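Local coordinates for aminopeptidase N family protein (PDB 4FGM) that is probably a zinc-dependent aminopeptidase of the M61 family, trimming residues from the amino ends of peptides, at residues E28-L33 with A114-T119; S61-Q66 with Q73-K78. All coordinates share one frame; numbering follows the deposited sequence.

Interaction 1 (E28-L33 with A114-T119); sequences EQELWL and AVEGQT
The indole of Trp32 lies flat against Ala114, whose CB stands over one face, 3.8 Å from the centroid of the five-membered ring, a CH-pi contact. Trp32 reaches this place because CG sits between the backbone N and the carbonyl carbon (chi1 61°), which folds the ring back over the neighbouring strand. Near the same ring, the carboxylate of Glu116 approaches obliquely, its OE1 3.3 Å from Trp32 CD1 and its plane turned 33° from the indole. OE1 is also held in a salt bridge by Arg71, which pairs with Glu30 too and so probably offsets the repulsion between the two acids. The backbones join 30-32 and 114-115 as antiparallel strands in the N-terminal beta domain of the M61 family: Trp32 and Ala114 form a hydrogen-bonded pair, with Ala114 N 2.7 Å from Trp32 O. Beyond this pair the chain leaves the strand in a type II turn from Val115 to Gln118. Gln29 grips the middle peptide of that turn. With the chain bent at chi2 (71°), Gln29 NE2 comes to Glu116 O at 2.8 Å, on a lone pair in the carbonyl plane, while the same amide nitrogen also donates to Glu30 O. Glu116 N reaches Glu30 O from the opposite face of the carbonyl plane. Gln29 OE1 accepts from the backbone N of Asn26 and takes a weak bond from Gln118 NE2, whose stronger partner is Gln24 O.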
ATOM      1  N   GLU A  28     -23.029  -5.687 -32.439  1.00 77.96           N
ATOM      2  CA  GLU A  28     -21.585  -5.471 -32.399  1.00 77.42           C
ATOM      3  C   GLU A  28     -21.185  -5.219 -30.939  1.00 65.05           C
ATOM      4  O   GLU A  28     -20.610  -4.182 -30.605  1.00 63.87           O
ATOM      5  CB  GLU A  28     -21.209  -4.263 -33.267  1.00 91.61           C
ATOM      6  CG  GLU A  28     -21.729  -4.310 -34.707  1.00102.50           C
ATOM      7  CD  GLU A  28     -21.064  -5.386 -35.558  1.00107.40           C
ATOM      8  OE1 GLU A  28     -19.817  -5.411 -35.624  1.00106.18           O
ATOM      9  OE2 GLU A  28     -21.789  -6.200 -36.171  1.00109.29           O
ATOM     10  N   GLN A  29     -21.514  -6.180 -30.078  1.00 53.73           N
ATOM     11  CA  GLN A  29     -21.227  -6.109 -28.645  1.00 45.76           C
ATOM     12  C   GLN A  29     -19.730  -6.009 -28.373  1.00 44.20           C
ATOM     13  O   GLN A  29     -18.924  -6.706 -29.002  1.00 44.14           O
ATOM     14  CB  GLN A  29     -21.796  -7.355 -27.945  1.00 41.93           C
ATOM     15  CG  GLN A  29     -21.500  -7.456 -26.454  1.00 46.16           C
ATOM     16  CD  GLN A  29     -22.272  -6.452 -25.612  1.00 50.23           C
ATOM     17  OE1 GLN A  29     -23.505  -6.481 -25.554  1.00 48.39           O
ATOM     18  NE2 GLN A  29     -21.545  -5.565 -24.940  1.00 52.09           N
ATOM     19  N   GLU A  30     -19.362  -5.149 -27.430  1.00 40.00           N
ATOM     20  CA  GLU A  30     -17.961  -4.973 -27.072  1.00 45.99           C
ATOM     21  C   GLU A  30     -17.646  -5.527 -25.689  1.00 47.44           C
ATOM     22  O   GLU A  30     -18.482  -5.506 -24.789  1.00 42.27           O
ATOM     23  CB  GLU A  30     -17.568  -3.490 -27.126  1.00 42.16           C
ATOM     24  CG  GLU A  30     -17.557  -2.908 -28.531  1.00 45.10           C
ATOM     25  CD  GLU A  30     -17.219  -1.429 -28.554  1.00 52.14           C
ATOM     26  OE1 GLU A  30     -17.014  -0.836 -27.470  1.00 57.01           O
ATOM     27  OE2 GLU A  30     -17.160  -0.860 -29.665  1.00 57.45           O
ATOM     28  N   LEU A  31     -16.422  -6.020 -25.544  1.00 50.78           N
ATOM     29  CA  LEU A  31     -15.929  -6.575 -24.290  1.00 45.36           C
ATOM     30  C   LEU A  31     -14.640  -5.812 -23.974  1.00 49.12           C
ATOM     31  O   LEU A  31     -13.826  -5.560 -24.872  1.00 42.64           O
ATOM     32  CB  LEU A  31     -15.616  -8.067 -24.464  1.00 43.99           C
ATOM     33  CG  LEU A  31     -16.710  -8.934 -25.097  1.00 45.20           C
ATOM     34  CD1 LEU A  31     -16.158 -10.307 -25.448  1.00 47.99           C
ATOM     35  CD2 LEU A  31     -17.875  -9.048 -24.144  1.00 37.87           C
ATOM     36  N   TRP A  32     -14.458  -5.423 -22.716  1.00 48.62           N
ATOM     37  CA  TRP A  32     -13.248  -4.703 -22.342  1.00 38.55           C
ATOM     38  C   TRP A  32     -12.698  -5.122 -20.981  1.00 43.90           C
ATOM     39  O   TRP A  32     -13.419  -5.675 -20.140  1.00 43.56           O
ATOM     40  CB  TRP A  32     -13.485  -3.186 -22.348  1.00 37.85           C
ATOM     41  CG  TRP A  32     -14.539  -2.715 -21.386  1.00 40.80           C
ATOM     42  CD1 TRP A  32     -15.875  -2.618 -21.626  1.00 42.77           C
ATOM     43  CD2 TRP A  32     -14.342  -2.288 -20.030  1.00 45.68           C
ATOM     44  NE1 TRP A  32     -16.527  -2.156 -20.508  1.00 42.64           N
ATOM     45  CE2 TRP A  32     -15.611  -1.944 -19.512  1.00 47.06           C
ATOM     46  CE3 TRP A  32     -13.216  -2.161 -19.202  1.00 48.48           C
ATOM     47  CZ2 TRP A  32     -15.791  -1.484 -18.203  1.00 48.41           C
ATOM     48  CZ3 TRP A  32     -13.394  -1.702 -17.893  1.00 45.92           C
ATOM     49  CH2 TRP A  32     -14.676  -1.369 -17.410  1.00 48.36           C
ATOM     50  N   LEU A  33     -11.409  -4.859 -20.776  1.00 40.14           N
ATOM     51  CA  LEU A  33     -10.760  -5.202 -19.522  1.00 39.66           C
ATOM     52  C   LEU A  33     -10.138  -3.958 -18.898  1.00 38.31           C
ATOM     53  O   LEU A  33      -9.520  -3.140 -19.585  1.00 36.19           O
ATOM     54  CB  LEU A  33      -9.680  -6.257 -19.755  1.00 38.30           C
ATOM     55  CG  LEU A  33      -9.194  -6.936 -18.472  1.00 41.68           C
ATOM     56  CD1 LEU A  33     -10.322  -7.817 -17.943  1.00 43.91           C
ATOM     57  CD2 LEU A  33      -7.936  -7.772 -18.745  1.00 41.49           C
ATOM     58  N   ALA A 114     -15.278  -7.235 -19.023  1.00 43.53           N
ATOM     59  CA  ALA A 114     -16.552  -6.582 -18.736  1.00 41.20           C
ATOM     60  C   ALA A 114     -17.373  -6.532 -20.025  1.00 42.79           C
ATOM     61  O   ALA A 114     -16.819  -6.349 -21.113  1.00 44.13           O
ATOM     62  CB  ALA A 114     -16.311  -5.171 -18.220  1.00 35.11           C
ATOM     63  N   VAL A 115     -18.686  -6.717 -19.905  1.00 40.74           N
ATOM     64  CA  VAL A 115     -19.578  -6.661 -21.066  1.00 42.07           C
ATOM     65  C   VAL A 115     -20.091  -5.231 -21.201  1.00 40.22           C
ATOM     66  O   VAL A 115     -20.871  -4.761 -20.367  1.00 46.25           O
ATOM     67  CB  VAL A 115     -20.793  -7.619 -20.902  1.00 47.23           C
ATOM     68  CG1 VAL A 115     -21.686  -7.540 -22.134  1.00 43.65           C
ATOM     69  CG2 VAL A 115     -20.309  -9.051 -20.696  1.00 45.49           C
ATOM     70  N   GLU A 116     -19.640  -4.539 -22.243  1.00 43.38           N
ATOM     71  CA  GLU A 116     -20.033  -3.148 -22.488  1.00 45.93           C
ATOM     72  C   GLU A 116     -21.539  -2.911 -22.428  1.00 49.48           C
ATOM     73  O   GLU A 116     -22.315  -3.596 -23.097  1.00 41.07           O
ATOM     74  CB  GLU A 116     -19.514  -2.683 -23.847  1.00 38.79           C
ATOM     75  CG  GLU A 116     -19.809  -1.223 -24.165  1.00 46.49           C
ATOM     76  CD  GLU A 116     -19.105  -0.252 -23.228  1.00 55.87           C
ATOM     77  OE1 GLU A 116     -17.878  -0.384 -23.042  1.00 52.52           O
ATOM     78  OE2 GLU A 116     -19.775   0.650 -22.683  1.00 62.34           O
ATOM     79  N   GLY A 117     -21.939  -1.939 -21.615  1.00 52.41           N
ATOM     80  CA  GLY A 117     -23.345  -1.610 -21.484  1.00 49.93           C
ATOM     81  C   GLY A 117     -24.137  -2.485 -20.532  1.00 53.38           C
ATOM     82  O   GLY A 117     -25.227  -2.109 -20.111  1.00 56.71           O
ATOM     83  N   GLN A 118     -23.607  -3.654 -20.194  1.00 53.93           N
ATOM     84  CA  GLN A 118     -24.304  -4.557 -19.281  1.00 52.93           C
ATOM     85  C   GLN A 118     -23.474  -4.722 -18.017  1.00 53.44           C
ATOM     86  O   GLN A 118     -23.581  -5.710 -17.296  1.00 53.31           O
ATOM     87  CB  GLN A 118     -24.522  -5.908 -19.954  1.00 46.70           C
ATOM     88  CG  GLN A 118     -25.314  -5.816 -21.237  1.00 49.35           C
ATOM     89  CD  GLN A 118     -25.517  -7.163 -21.890  1.00 51.67           C
ATOM     90  OE1 GLN A 118     -26.068  -8.083 -21.281  1.00 56.79           O
ATOM     91  NE2 GLN A 118     -25.077  -7.289 -23.142  1.00 49.91           N
ATOM     92  N   THR A 119     -22.660  -3.713 -17.757  1.00 48.23           N
ATOM     93  CA  THR A 119     -21.760  -3.683 -16.621  1.00 45.09           C
ATOM     94  C   THR A 119     -22.422  -3.446 -15.252  1.00 48.07           C
ATOM     95  O   THR A 119     -21.817  -3.733 -14.214  1.00 45.08           O
ATOM     96  CB  THR A 119     -20.652  -2.633 -16.903  1.00 46.93           C
ATOM     97  OG1 THR A 119     -19.366  -3.273 -16.836  1.00 46.59           O
ATOM     98  CG2 THR A 119     -20.746  -1.454 -15.943  1.00 51.40           C
TER

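Interaction 2 (S61-Q66 with Q73-K78)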
ATOM      1  N   SER A  61     -18.822 -21.228 -34.349  1.00 49.28           N
ATOM      2  CA  SER A  61     -17.814 -20.265 -33.927  1.00 54.20           C
ATOM      3  C   SER A  61     -18.348 -18.898 -34.320  1.00 50.09           C
ATOM      4  O   SER A  61     -18.987 -18.748 -35.361  1.00 48.84           O
ATOM      5  CB  SER A  61     -16.472 -20.524 -34.619  1.00 52.20           C
ATOM      6  OG  SER A  61     -16.537 -20.217 -35.997  1.00 62.08           O
ATOM      7  N   LEU A  62     -18.117 -17.909 -33.468  1.00 47.20           N
ATOM      8  CA  LEU A  62     -18.579 -16.555 -33.742  1.00 46.66           C
ATOM      9  C   LEU A  62     -17.367 -15.655 -33.919  1.00 50.04           C
ATOM     10  O   LEU A  62     -16.426 -15.702 -33.132  1.00 49.43           O
ATOM     11  CB  LEU A  62     -19.443 -16.040 -32.588  1.00 47.95           C
ATOM     12  CG  LEU A  62     -20.043 -14.638 -32.733  1.00 51.05           C
ATOM     13  CD1 LEU A  62     -21.016 -14.603 -33.904  1.00 51.75           C
ATOM     14  CD2 LEU A  62     -20.758 -14.267 -31.451  1.00 46.43           C
ATOM     15  N   PRO A  63     -17.368 -14.832 -34.970  1.00 48.94           N
ATOM     16  CA  PRO A  63     -16.238 -13.932 -35.211  1.00 50.38           C
ATOM     17  C   PRO A  63     -16.103 -12.872 -34.121  1.00 47.60           C
ATOM     18  O   PRO A  63     -17.096 -12.331 -33.629  1.00 48.69           O
ATOM     19  CB  PRO A  63     -16.567 -13.314 -36.567  1.00 53.59           C
ATOM     20  CG  PRO A  63     -17.410 -14.375 -37.229  1.00 52.96           C
ATOM     21  CD  PRO A  63     -18.306 -14.809 -36.103  1.00 49.44           C
ATOM     22  N   VAL A  64     -14.861 -12.589 -33.746  1.00 44.36           N
ATOM     23  CA  VAL A  64     -14.568 -11.579 -32.737  1.00 43.42           C
ATOM     24  C   VAL A  64     -13.223 -10.969 -33.098  1.00 49.44           C
ATOM     25  O   VAL A  64     -12.288 -11.697 -33.417  1.00 52.08           O
ATOM     26  CB  VAL A  64     -14.486 -12.197 -31.324  1.00 38.13           C
ATOM     27  CG1 VAL A  64     -13.467 -13.320 -31.304  1.00 40.45           C
ATOM     28  CG2 VAL A  64     -14.114 -11.132 -30.316  1.00 40.04           C
ATOM     29  N   LYS A  65     -13.125  -9.643 -33.081  1.00 53.63           N
ATOM     30  CA  LYS A  65     -11.859  -8.990 -33.401  1.00 55.34           C
ATOM     31  C   LYS A  65     -11.456  -8.077 -32.256  1.00 54.44           C
ATOM     32  O   LYS A  65     -12.314  -7.508 -31.572  1.00 49.21           O
ATOM     33  CB  LYS A  65     -11.962  -8.161 -34.691  1.00 56.64           C
ATOM     34  CG  LYS A  65     -12.900  -6.973 -34.593  1.00 67.59           C
ATOM     35  CD  LYS A  65     -12.420  -5.776 -35.418  1.00 81.29           C
ATOM     36  CE  LYS A  65     -12.910  -5.798 -36.860  1.00 90.76           C
ATOM     37  NZ  LYS A  65     -12.365  -6.939 -37.647  1.00 97.10           N
ATOM     38  N   GLN A  66     -10.151  -7.954 -32.035  1.00 52.60           N
ATOM     39  CA  GLN A  66      -9.654  -7.085 -30.980  1.00 48.22           C
ATOM     40  C   GLN A  66      -9.492  -5.711 -31.624  1.00 45.16           C
ATOM     41  O   GLN A  66      -8.775  -5.569 -32.614  1.00 44.46           O
ATOM     42  CB  GLN A  66      -8.313  -7.605 -30.455  1.00 39.43           C
ATOM     43  CG  GLN A  66      -7.852  -6.923 -29.182  1.00 36.67           C
ATOM     44  CD  GLN A  66      -6.786  -7.711 -28.439  1.00 43.99           C
ATOM     45  OE1 GLN A  66      -6.371  -8.790 -28.869  1.00 42.71           O
ATOM     46  NE2 GLN A  66      -6.340  -7.172 -27.317  1.00 40.25           N
ATOM     47  N   GLN A  73     -14.595  -6.784 -30.066  1.00 45.25           N
ATOM     48  CA  GLN A  73     -15.920  -6.566 -30.645  1.00 45.19           C
ATOM     49  C   GLN A  73     -16.431  -7.875 -31.247  1.00 50.17           C
ATOM     50  O   GLN A  73     -15.759  -8.491 -32.083  1.00 43.61           O
ATOM     51  CB  GLN A  73     -15.867  -5.481 -31.717  1.00 48.39           C
ATOM     52  CG  GLN A  73     -17.240  -5.050 -32.214  1.00 56.53           C
ATOM     53  CD  GLN A  73     -17.175  -3.886 -33.189  1.00 64.08           C
ATOM     54  OE1 GLN A  73     -16.597  -3.993 -34.273  1.00 62.70           O
ATOM     55  NE2 GLN A  73     -17.769  -2.764 -32.805  1.00 67.22           N
ATOM     56  N   LEU A  74     -17.617  -8.293 -30.807  1.00 46.99           N
ATOM     57  CA  LEU A  74     -18.241  -9.538 -31.259  1.00 49.03           C
ATOM     58  C   LEU A  74     -19.134  -9.349 -32.474  1.00 55.17           C
ATOM     59  O   LEU A  74     -19.743  -8.292 -32.650  1.00 57.54           O
ATOM     60  CB  LEU A  74     -19.104 -10.137 -30.143  1.00 42.82           C
ATOM     61  CG  LEU A  74     -18.487 -10.644 -28.843  1.00 46.80           C
ATOM     62  CD1 LEU A  74     -19.593 -10.849 -27.824  1.00 45.51           C
ATOM     63  CD2 LEU A  74     -17.720 -11.943 -29.090  1.00 48.44           C
ATOM     64  N   ALA A  75     -19.219 -10.381 -33.308  1.00 49.74           N
ATOM     65  CA  ALA A  75     -20.094 -10.317 -34.468  1.00 48.75           C
ATOM     66  C   ALA A  75     -21.512 -10.419 -33.895  1.00 55.02           C
ATOM     67  O   ALA A  75     -21.702 -10.910 -32.776  1.00 50.21           O
ATOM     68  CB  ALA A  75     -19.812 -11.479 -35.406  1.00 43.63           C
ATOM     69  N   ARG A  76     -22.497  -9.938 -34.648  1.00 57.21           N
ATOM     70  CA  ARG A  76     -23.895  -9.976 -34.217  1.00 52.99           C
ATOM     71  C   ARG A  76     -24.409 -11.395 -34.021  1.00 51.57           C
ATOM     72  O   ARG A  76     -23.986 -12.324 -34.715  1.00 53.42           O
ATOM     73  CB  ARG A  76     -24.785  -9.298 -35.255  1.00 63.20           C
ATOM     74  CG  ARG A  76     -24.608  -7.811 -35.389  1.00 74.80           C
ATOM     75  CD  ARG A  76     -25.277  -7.318 -36.661  1.00 84.62           C
ATOM     76  NE  ARG A  76     -25.279  -5.862 -36.735  1.00 91.87           N
ATOM     77  CZ  ARG A  76     -26.053  -5.084 -35.988  1.00 95.05           C
ATOM     78  NH1 ARG A  76     -26.892  -5.628 -35.113  1.00 93.07           N
ATOM     79  NH2 ARG A  76     -25.981  -3.765 -36.105  1.00 94.99           N
ATOM     80  N   SER A  77     -25.337 -11.563 -33.087  1.00 51.05           N
ATOM     81  CA  SER A  77     -25.917 -12.873 -32.848  1.00 46.63           C
ATOM     82  C   SER A  77     -27.279 -12.750 -32.189  1.00 55.41           C
ATOM     83  O   SER A  77     -27.477 -11.906 -31.322  1.00 54.66           O
ATOM     84  CB  SER A  77     -24.996 -13.718 -31.972  1.00 46.57           C
ATOM     85  OG  SER A  77     -25.599 -14.973 -31.688  1.00 48.66           O
ATOM     86  N   LYS A  78     -28.217 -13.591 -32.619  1.00 56.80           N
ATOM     87  CA  LYS A  78     -29.571 -13.596 -32.071  1.00 63.18           C
ATOM     88  C   LYS A  78     -29.616 -14.472 -30.830  1.00 65.37           C
ATOM     89  O   LYS A  78     -30.573 -14.427 -30.060  1.00 73.72           O
ATOM     90  CB  LYS A  78     -30.559 -14.156 -33.096  1.00 72.76           C
ATOM     91  CG  LYS A  78     -30.811 -13.272 -34.304  1.00 85.06           C
ATOM     92  CD  LYS A  78     -31.504 -14.068 -35.406  1.00 93.60           C
ATOM     93  CE  LYS A  78     -32.133 -13.154 -36.452  1.00 99.33           C
ATOM     94  NZ  LYS A  78     -31.175 -12.149 -36.996  1.00100.45           N
TER
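Leu62 and Ala75 meet where the two strands begin to part, and the leucine can be followed outward along its side chain. Its CB points toward the 73-78 segment, and with CG anti to the backbone N (chi1 -178°) Leu62 CG comes to 4.1 Å from Ala75 CB. From there the methyls divide: Leu62 CD1 lies against Ala75 CB at 3.7 Å and also touches the carbonyl of Arg76, while CD2 packs on Ala75 O and comes more loosely to Leu74 CD2 and Ser77 CB. Outside the pair, Ala55 and Val81 also touch Leu62. With both methyls gone, as in an alanine here, the Ala75 methyl would probably lose its leucine partner and a gap would open beside the carbonyls of Ala75 and Arg76. The Ala75 methyl is also met by the Pro63 ring: Pro63 CD is 3.7 Å from Ala75 CB, and Ala75 N donates to Pro63 O at 2.9 Å. Further along, Val64 and Leu74 face each other as a non-hydrogen-bonded pair; their side chains meet at an oblique angle, Val64 CG2 being 3.9 Å from Leu74 CD2. Lys65 and Gln73 follow as a hydrogen-bonded pair with their side chains on the reverse of the sheet from the Val64-Leu74 pair. Gln73 N donates to Lys65 O at 2.8 Å, and Lys65 N returns a bond to Gln73 O at 3.0 Å. This alternation is that of an antiparallel beta hairpin, here formed by strands 60-68 and 71-74 at the surface of the M61 N-terminal domain.

How the interactions relate
Interaction 1 and interaction 2 are neighbouring contacts of the same beta structure, their centres about 12 Å apart. Strand 30-32 lies between 114-115 and 71-74, so the hairpin of interaction 2 extends the sheet on the side of 30-32 away from interaction 1. The seam is direct: Gln29 O and Leu74 N are 2.7 Å apart, a probable hydrogen bond, and Leu31 packs on Leu74. A long, weak ion pair between Glu28 and Arg76 adds a further, less certain link, since Glu28 is poorly ordered. Along the chain, the hairpin is nested inside the loop that interaction 1 closes. Both contacts are structural and lie away from the zinc site of His273, His277 and Glu307 and its maleic acid pocket.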